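Local structure of hypoxanthine phosphoribosyltransferase (Leishmania donovani, 7CMJ) at residues 62-67 and 123-128; 119-124 and 144-149. The protein converts hypoxanthine and guanine to IMP and GMP in purine salvage, transferring the 5-phosphoribosyl group from 5-phosphoribosyl pyrophosphate. One frame throughout, in Å; residues are numbered along the deposited sequence.

Interaction 1: 62-67 and 123-128; sequences LCVLKG and IVEDIV. With BA (barium ion), chain D; PO4 (phosphate ion), chain E.
Glu125 bends at chi2 (-72°), curling its carboxylate back beside Val64, which holds CG1 anti to its backbone N (chi1 -176°). Glu125 OE2 then lies 3.5 Å from Val64 CG1, while OE1 coordinates the barium ion at 2.4 Å. Asp126 completes the protein part of that site: OD2 lies 2.5 Å from the barium, and the other carboxylate oxygen, OD1, faces the backbone of Gly67, 3.3 Å from its CA. Two waters are also ligands of the ion. Just before this site the strands run parallel, joined by Val124 N to Leu62 O (2.8 Å) and, weakly, by Val64 N to Val124 O (3.4 Å). Leu62 and Ile123 lie side by side on one sheet face, both touching Met141 of helix 131-142; Cys63 and Val124 take the other face, against helix 69-81. Beyond the strand a cis peptide bond precedes Lys66, whose backbone N donates to phosphate O2 at 2.7 Å. The phosphate, probably from the crystallisation liquor, is also bound by Arg191 and by Arg113 of the second subunit. Lys66 NZ reaches Glu188 in a salt bridge. This is the active-site end of a phosphoribosyltransferase sheet: the cis peptide at Lys66 marks the pyrophosphate-binding loop of this enzyme family, and Glu125-Asp126 is the acidic pair within the PRPP motif.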
loop_
_atom_site.group_PDB
_atom_site.type_symbol
_atom_site.label_atom_id
_atom_site.label_comp_id
_atom_site.label_asym_id
_atom_site.label_seq_id
_atom_site.Cartn_x
_atom_site.Cartn_y
_atom_site.Cartn_z
ATOM N N LEU A 62 -5.774 -15.061 -8.025
ATOM C CA LEU A 62 -4.842 -14.001 -7.673
ATOM C C LEU A 62 -4.575 -13.154 -8.909
ATOM O O LEU A 62 -3.692 -13.449 -9.706
ATOM C CB LEU A 62 -3.563 -14.596 -7.126
ATOM C CG LEU A 62 -3.370 -14.316 -5.655
ATOM C CD1 LEU A 62 -1.926 -14.487 -5.476
ATOM C CD2 LEU A 62 -3.764 -12.897 -5.343
ATOM N N CYS A 63 -5.338 -12.084 -9.059
ATOM C CA CYS A 63 -5.195 -11.193 -10.201
ATOM C C CYS A 63 -3.988 -10.282 -9.991
ATOM O O CYS A 63 -4.011 -9.380 -9.142
ATOM C CB CYS A 63 -6.470 -10.380 -10.384
ATOM S SG CYS A 63 -6.379 -9.257 -11.762
ATOM N N VAL A 64 -2.933 -10.508 -10.769
ATOM C CA VAL A 64 -1.793 -9.600 -10.775
ATOM C C VAL A 64 -2.170 -8.375 -11.590
ATOM O O VAL A 64 -2.466 -8.471 -12.787
ATOM C CB VAL A 64 -0.548 -10.281 -11.355
ATOM C CG1 VAL A 64 0.634 -9.359 -11.251
ATOM C CG2 VAL A 64 -0.283 -11.625 -10.657
ATOM N N LEU A 65 -2.194 -7.223 -10.944
ATOM C CA LEU A 65 -2.579 -6.002 -11.630
ATOM C C LEU A 65 -1.398 -5.423 -12.403
ATOM O O LEU A 65 -0.237 -5.653 -12.054
ATOM C CB LEU A 65 -3.099 -4.993 -10.619
ATOM C CG LEU A 65 -4.413 -5.426 -9.992
ATOM C CD1 LEU A 65 -4.653 -4.572 -8.762
ATOM C CD2 LEU A 65 -5.515 -5.231 -10.996
ATOM N N LYS A 66 -1.697 -4.700 -13.484
ATOM C CA LYS A 66 -3.054 -4.497 -13.998
ATOM C C LYS A 66 -3.456 -5.487 -15.076
ATOM O O LYS A 66 -4.636 -5.768 -15.238
ATOM C CB LYS A 66 -3.201 -3.108 -14.599
ATOM C CG LYS A 66 -2.777 -1.957 -13.741
ATOM C CD LYS A 66 -2.941 -0.693 -14.561
ATOM C CE LYS A 66 -2.598 0.564 -13.790
ATOM N NZ LYS A 66 -2.641 1.687 -14.747
ATOM N N GLY A 67 -2.468 -6.000 -15.817
ATOM C CA GLY A 67 -2.720 -6.706 -17.069
ATOM C C GLY A 67 -3.681 -7.880 -16.992
ATOM O O GLY A 67 -4.293 -8.236 -18.015
ATOM N N ILE A 123 -2.461 -18.139 -9.358
ATOM C CA ILE A 123 -1.925 -16.846 -9.775
ATOM C C ILE A 123 -2.355 -16.607 -11.217
ATOM O O ILE A 123 -2.072 -17.425 -12.101
ATOM C CB ILE A 123 -0.395 -16.803 -9.637
ATOM C CG1 ILE A 123 0.019 -16.943 -8.176
ATOM C CG2 ILE A 123 0.160 -15.511 -10.212
ATOM C CD1 ILE A 123 1.521 -16.963 -7.969
ATOM N N VAL A 124 -3.050 -15.495 -11.457
ATOM C CA VAL A 124 -3.570 -15.173 -12.781
ATOM C C VAL A 124 -2.653 -14.163 -13.457
ATOM O O VAL A 124 -2.482 -13.038 -12.976
ATOM C CB VAL A 124 -5.004 -14.645 -12.717
ATOM C CG1 VAL A 124 -5.473 -14.268 -14.129
ATOM C CG2 VAL A 124 -5.904 -15.691 -12.090
ATOM N N GLU A 125 -2.091 -14.558 -14.591
ATOM C CA GLU A 125 -1.182 -13.721 -15.351
ATOM C C GLU A 125 -1.620 -13.641 -16.813
ATOM O O GLU A 125 -2.173 -14.593 -17.376
ATOM C CB GLU A 125 0.271 -14.250 -15.251
ATOM C CG GLU A 125 1.057 -13.678 -14.096
ATOM C CD GLU A 125 1.417 -12.223 -14.326
ATOM O OE1 GLU A 125 0.992 -11.699 -15.375
ATOM O OE2 GLU A 125 2.112 -11.612 -13.476
ATOM N N ASP A 126 -1.349 -12.484 -17.423
ATOM C CA ASP A 126 -1.575 -12.301 -18.853
ATOM C C ASP A 126 -0.420 -12.886 -19.679
ATOM O O ASP A 126 -0.649 -13.608 -20.651
ATOM C CB ASP A 126 -1.781 -10.806 -19.145
ATOM C CG ASP A 126 -0.657 -9.961 -18.603
ATOM O OD1 ASP A 126 -0.662 -8.717 -18.763
ATOM O OD2 ASP A 126 0.256 -10.568 -18.006
ATOM N N ILE A 127 0.824 -12.569 -19.306
ATOM C CA ILE A 127 2.043 -13.072 -19.929
ATOM C C ILE A 127 3.079 -13.259 -18.832
ATOM O O ILE A 127 3.096 -12.512 -17.849
ATOM C CB ILE A 127 2.627 -12.102 -20.977
ATOM C CG1 ILE A 127 1.624 -11.794 -22.058
ATOM C CG2 ILE A 127 3.898 -12.671 -21.639
ATOM C CD1 ILE A 127 1.934 -10.503 -22.696
ATOM N N VAL A 128 3.969 -14.232 -19.024
ATOM C CA VAL A 128 5.138 -14.408 -18.166
ATOM C C VAL A 128 6.293 -13.641 -18.810
ATOM O O VAL A 128 6.968 -14.157 -19.703
ATOM C CB VAL A 128 5.488 -15.885 -17.982
ATOM C CG1 VAL A 128 6.770 -16.016 -17.173
ATOM C CG2 VAL A 128 4.351 -16.647 -17.332
HETATM BA BA BA D . 1.241 -9.392 -16.052
HETATM P P PO4 E . 0.911 -4.089 -16.212
HETATM O O1 PO4 E . 2.144 -4.446 -15.427
HETATM O O2 PO4 E . -0.140 -3.530 -15.299
HETATM O O3 PO4 E . 1.281 -3.058 -17.250
HETATM O O4 PO4 E . 0.378 -5.352 -16.826
HETATM O O HOH W 1 3.301 -10.207 -17.200
HETATM O O HOH W 2 -1.355 -9.245 -14.871
#

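Interaction 2: 119-124 and 144-149; sequences RHILIV and KKPASL
The imidazole of His120 has the methyl of Ala147 over one face and Ser148 at its edge. Ala147 CB sits 4.0 Å from the ring centroid, 24° off the normal, a CH-pi contact displaced toward the rim on the CE1 side. Ser148 CB lies in the ring plane, and its OG, near that plane, shares a hydrogen bond of 2.9 Å with His120 ND1, in which either atom could be the donor. This bond probably helps to fix the ring's rotation about CB-CG. Phe51 meets the same imidazole, the two planes inclined at about 55°. Beside the ring, the carbonyl of Arg119 takes two N-H groups: Ser148 N at 3.2 Å and, weakly, Ala147 N. The next link is Ile121 N to Ser148 O, 3.0 Å. These bonds start the parallel pairing of strands 120-125 and 148-153, the two strands of a beta-alpha-beta unit in the phosphoribosyltransferase core, with helix 131-142 as the crossover. On the sheet face covered by that helix, the side chains of Ile121 and Pro146 cross at about a right angle, with Ile121 CD1 against Pro146 CB at 3.5 Å. Leu149, its CG anti to the backbone N (chi1 176°), swings CD1 back over the neighbouring strand, where it packs 4.0 Å from Ile121 CB and 3.8 Å from Ile123 CG1. Met138 of the helix touches both Leu149 and Ile123, and Met141 rests on Ile121. In the turn leading from the helix, Lys144 makes a salt bridge through NZ to Asp111 and a hydrogen bond from the same atom to Tyr136 of the third subunit.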
loop_
_atom_site.group_PDB
_atom_site.type_symbol
_atom_site.label_atom_id
_atom_site.label_comp_id
_atom_site.label_asym_id
_atom_site.label_seq_id
_atom_site.Cartn_x
_atom_site.Cartn_y
_atom_site.Cartn_z
ATOM N N ARG A 119 -5.325 -22.615 1.615
ATOM C CA ARG A 119 -6.269 -22.419 0.528
ATOM C C ARG A 119 -5.588 -22.731 -0.794
ATOM O O ARG A 119 -4.354 -22.760 -0.890
ATOM C CB ARG A 119 -6.806 -20.991 0.497
ATOM C CG ARG A 119 -7.483 -20.583 1.770
ATOM C CD ARG A 119 -8.892 -21.093 1.706
ATOM N NE ARG A 119 -9.248 -21.842 2.893
ATOM C CZ ARG A 119 -9.838 -21.296 3.947
ATOM N NH1 ARG A 119 -10.130 -19.999 3.945
ATOM N NH2 ARG A 119 -10.115 -22.047 5.004
ATOM N N HIS A 120 -6.404 -22.962 -1.817
ATOM C CA HIS A 120 -5.888 -23.241 -3.146
ATOM C C HIS A 120 -5.874 -21.951 -3.952
ATOM O O HIS A 120 -6.921 -21.336 -4.185
ATOM C CB HIS A 120 -6.693 -24.331 -3.845
ATOM C CG HIS A 120 -6.805 -25.603 -3.060
ATOM N ND1 HIS A 120 -5.769 -26.509 -2.945
ATOM C CD2 HIS A 120 -7.848 -26.142 -2.384
ATOM C CE1 HIS A 120 -6.161 -27.538 -2.213
ATOM N NE2 HIS A 120 -7.421 -27.343 -1.864
ATOM N N ILE A 121 -4.688 -21.554 -4.391
ATOM C CA ILE A 121 -4.494 -20.279 -5.063
ATOM C C ILE A 121 -4.060 -20.520 -6.494
ATOM O O ILE A 121 -3.201 -21.369 -6.769
ATOM C CB ILE A 121 -3.442 -19.411 -4.357
ATOM C CG1 ILE A 121 -3.788 -19.235 -2.886
ATOM C CG2 ILE A 121 -3.286 -18.078 -5.100
ATOM C CD1 ILE A 121 -2.661 -18.623 -2.168
ATOM N N LEU A 122 -4.632 -19.748 -7.395
ATOM C CA LEU A 122 -4.223 -19.716 -8.787
ATOM C C LEU A 122 -3.756 -18.299 -9.095
ATOM O O LEU A 122 -4.553 -17.358 -9.053
ATOM C CB LEU A 122 -5.377 -20.137 -9.685
ATOM C CG LEU A 122 -5.015 -20.517 -11.116
ATOM C CD1 LEU A 122 -4.016 -21.653 -11.084
ATOM C CD2 LEU A 122 -6.289 -20.909 -11.887
ATOM N N ILE A 123 -2.461 -18.139 -9.358
ATOM C CA ILE A 123 -1.925 -16.846 -9.775
ATOM C C ILE A 123 -2.355 -16.607 -11.217
ATOM O O ILE A 123 -2.072 -17.425 -12.101
ATOM C CB ILE A 123 -0.395 -16.803 -9.637
ATOM C CG1 ILE A 123 0.019 -16.943 -8.176
ATOM C CG2 ILE A 123 0.160 -15.511 -10.212
ATOM C CD1 ILE A 123 1.521 -16.963 -7.969
ATOM N N VAL A 124 -3.050 -15.495 -11.457
ATOM C CA VAL A 124 -3.570 -15.173 -12.781
ATOM C C VAL A 124 -2.653 -14.163 -13.457
ATOM O O VAL A 124 -2.482 -13.038 -12.976
ATOM C CB VAL A 124 -5.004 -14.645 -12.717
ATOM C CG1 VAL A 124 -5.473 -14.268 -14.129
ATOM C CG2 VAL A 124 -5.904 -15.691 -12.090
ATOM N N LYS A 144 2.630 -17.482 2.594
ATOM C CA LYS A 144 1.323 -17.517 3.228
ATOM C C LYS A 144 0.795 -18.944 3.405
ATOM O O LYS A 144 -0.392 -19.112 3.712
ATOM C CB LYS A 144 0.343 -16.654 2.426
ATOM C CG LYS A 144 0.841 -15.243 2.171
ATOM C CD LYS A 144 0.101 -14.552 1.020
ATOM C CE LYS A 144 0.465 -13.054 0.940
ATOM N NZ LYS A 144 0.102 -12.370 2.222
ATOM N N LYS A 145 1.657 -19.945 3.228
ATOM C CA LYS A 145 1.341 -21.354 3.460
ATOM C C LYS A 145 0.015 -21.811 2.842
ATOM O O LYS A 145 -0.838 -22.372 3.537
ATOM C CB LYS A 145 1.363 -21.668 4.951
ATOM C CG LYS A 145 2.742 -21.649 5.608
ATOM C CD LYS A 145 3.854 -22.085 4.653
ATOM C CE LYS A 145 5.193 -22.326 5.369
ATOM N NZ LYS A 145 5.313 -23.673 6.015
ATOM N N PRO A 146 -0.184 -21.609 1.544
ATOM C CA PRO A 146 -1.431 -22.067 0.920
ATOM C C PRO A 146 -1.481 -23.585 0.823
ATOM O O PRO A 146 -0.461 -24.280 0.876
ATOM C CB PRO A 146 -1.388 -21.429 -0.470
ATOM C CG PRO A 146 0.057 -21.363 -0.786
ATOM C CD PRO A 146 0.762 -21.087 0.541
ATOM N N ALA A 147 -2.702 -24.099 0.682
ATOM C CA ALA A 147 -2.873 -25.537 0.511
ATOM C C ALA A 147 -2.307 -25.995 -0.828
ATOM O O ALA A 147 -1.670 -27.058 -0.910
ATOM C CB ALA A 147 -4.349 -25.920 0.641
ATOM N N SER A 148 -2.518 -25.201 -1.880
ATOM C CA SER A 148 -1.935 -25.443 -3.194
ATOM C C SER A 148 -1.614 -24.104 -3.836
ATOM O O SER A 148 -2.261 -23.086 -3.555
ATOM C CB SER A 148 -2.881 -26.234 -4.113
ATOM O OG SER A 148 -3.796 -25.376 -4.815
ATOM N N LEU A 149 -0.627 -24.110 -4.732
ATOM C CA LEU A 149 -0.320 -22.927 -5.530
ATOM C C LEU A 149 -0.080 -23.345 -6.975
ATOM O O LEU A 149 0.850 -24.108 -7.250
ATOM C CB LEU A 149 0.895 -22.186 -4.966
ATOM C CG LEU A 149 1.375 -20.975 -5.769
ATOM C CD1 LEU A 149 0.266 -19.917 -5.862
ATOM C CD2 LEU A 149 2.670 -20.392 -5.183
#

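How the interactions relate
Both interactions use strand 120-125, which lies between 59-64 and 148-153 in one parallel part of the sheet; they share Ile123 and Val124, and their centres are 14 Å apart. Interaction 1 is buried near the middle of the chain, at the C-terminal ends of its strands, where backbone pairing gives way to carboxylates, a metal and a phosphate. Interaction 2 lies toward the surface, where the same strand starts, and combines a histidine-serine bond with aliphatic packing under helix 131-142. The two meet directly: Leu62 N probably bonds to Leu122 O (2.8 Å), and Leu62 CG packs on Ile121 CG2 (3.8 Å).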